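Gifsy-2 prophage ATP-binding sugar transporter-like protein (Salmonella typhimurium LT2, PDB 2PP6) is of unestablished function, but possibly binds ATP and takes part in sugar transport. Local coordinates at residues M25-N28 against D33-V36. Numbering follows the deposited sequence.
Sequences MKVN and DCIV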
loop_
_atom_site.group_PDB
_atom_site.type_symbol
_atom_site.label_atom_id
_atom_site.label_comp_id
_atom_site.label_asym_id
_atom_site.label_seq_id
_atom_site.Cartn_x
_atom_site.Cartn_y
_atom_site.Cartn_z
HETATM N N MSE A 25 -19.212 11.968 -4.028
HETATM C CA MSE A 25 -20.520 12.608 -4.089
HETATM C C MSE A 25 -21.232 12.021 -5.288
HETATM O O MSE A 25 -20.584 11.594 -6.248
HETATM C CB MSE A 25 -20.411 14.094 -4.341
HETATM C CG MSE A 25 -19.895 14.903 -3.209
HETATM SE SE MSE A 25 -20.100 16.733 -3.730
HETATM C CE MSE A 25 -18.842 16.759 -5.191
ATOM N N LYS A 26 -22.561 12.010 -5.238
ATOM C CA LYS A 26 -23.368 11.497 -6.339
ATOM C C LYS A 26 -23.661 12.716 -7.193
ATOM O O LYS A 26 -24.166 13.734 -6.717
ATOM C CB LYS A 26 -24.642 10.866 -5.797
ATOM C CG LYS A 26 -25.687 10.521 -6.836
ATOM C CD LYS A 26 -25.334 9.283 -7.603
ATOM C CE LYS A 26 -26.480 8.296 -7.516
ATOM N NZ LYS A 26 -27.759 8.919 -7.940
ATOM N N VAL A 27 -23.338 12.625 -8.463
ATOM C CA VAL A 27 -23.487 13.787 -9.307
ATOM C C VAL A 27 -23.926 13.402 -10.710
ATOM O O VAL A 27 -23.656 12.294 -11.165
ATOM C CB VAL A 27 -22.126 14.536 -9.317
ATOM C CG1 VAL A 27 -21.501 14.533 -10.707
ATOM C CG2 VAL A 27 -22.294 15.904 -8.757
ATOM N N ASN A 28 -24.602 14.313 -11.398
ATOM C CA ASN A 28 -25.061 14.018 -12.740
ATOM C C ASN A 28 -24.244 14.790 -13.759
ATOM O O ASN A 28 -24.178 16.018 -13.701
ATOM C CB ASN A 28 -26.548 14.359 -12.877
ATOM C CG ASN A 28 -27.145 13.852 -14.179
ATOM O OD1 ASN A 28 -26.863 14.383 -15.261
ATOM N ND2 ASN A 28 -27.974 12.809 -14.083
ATOM N N ASP A 33 -25.541 9.625 -14.015
ATOM C CA ASP A 33 -25.195 9.759 -12.613
ATOM C C ASP A 33 -23.863 9.071 -12.351
ATOM O O ASP A 33 -23.585 8.021 -12.917
ATOM C CB ASP A 33 -26.293 9.162 -11.750
ATOM C CG ASP A 33 -27.600 9.913 -11.892
ATOM O OD1 ASP A 33 -27.567 11.172 -11.893
ATOM O OD2 ASP A 33 -28.657 9.248 -11.995
ATOM N N CYS A 34 -23.033 9.674 -11.513
ATOM C CA CYS A 34 -21.722 9.108 -11.206
ATOM C C CYS A 34 -21.100 9.694 -9.935
ATOM O O CYS A 34 -21.606 10.660 -9.373
ATOM C CB CYS A 34 -20.779 9.337 -12.381
ATOM S SG CYS A 34 -20.609 11.064 -12.807
ATOM N N ILE A 35 -19.994 9.110 -9.492
ATOM C CA ILE A 35 -19.355 9.575 -8.271
ATOM C C ILE A 35 -18.150 10.464 -8.527
ATOM O O ILE A 35 -17.272 10.186 -9.357
ATOM C CB ILE A 35 -18.957 8.375 -7.333
ATOM C CG1 ILE A 35 -20.163 7.922 -6.508
ATOM C CG2 ILE A 35 -17.897 8.814 -6.317
ATOM C CD1 ILE A 35 -21.382 7.608 -7.281
ATOM N N VAL A 36 -18.093 11.543 -7.775
ATOM C CA VAL A 36 -17.013 12.472 -7.972
ATOM C C VAL A 36 -16.463 12.854 -6.600
ATOM O O VAL A 36 -17.155 12.732 -5.595
ATOM C CB VAL A 36 -17.587 13.686 -8.767
ATOM C CG1 VAL A 36 -17.683 14.918 -7.887
ATOM C CG2 VAL A 36 -16.780 13.902 -10.029
#
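The carboxylate of Asp33 has a partner from strand 25-29 on each face: Asn28 ND2 on one, beyond OD1, and Lys26 NZ over the other. The amide of Asn28 stands with its plane 79° from that of the carboxylate, close to perpendicular. Asn28 ND2 gives a hydrogen bond to Asp33 OD1 at 2.8 Å, reaching that oxygen from above the carboxylate plane, while the acceptor itself sits tilted off the amide plane; the N-H...O angle of 144° shows a bent bond. Asn28 holds its CG anti to the backbone N (chi1 -170°), which carries the amide across to the carboxylate; its OD1 makes a weak hydrogen bond to Gly31 N in the turn. Over the opposite face, Lys26 NZ stays 4.2 Å from Asp33 OD2, too long for a salt bridge, so at most a weak electrostatic attraction is likely. Both strands belong to the antiparallel hairpin 25-29/32-38, which forms part of a small closed barrel. Its ladder alternates regularly: Met25 with Val36 and Val27 with Cys34 are hydrogen-bonded pairs, Lys26 with Ile35 and Asn28 with Asp33 non-hydrogen-bonded ones. Val27 and Cys34 exchange two bonds, Val27 N to Cys34 O at 2.8 Å and Cys34 N to Val27 O at 2.7 Å, and Met25 and Val36 do the same. On the face shared by Met25, Val27, Cys34 and Val36 the contacts are apolar. The selenomethionine Met25 bends about its CG-SE bond, turning CE back over Val36 CG1, 3.5 Å away, and Val27 CG1 lies 4.2 Å from Cys34 SG. Leu72 of strand 69-72 packs on Met25 and Val27, and Val55 and Val57 of strand 53-57 pack on Val36.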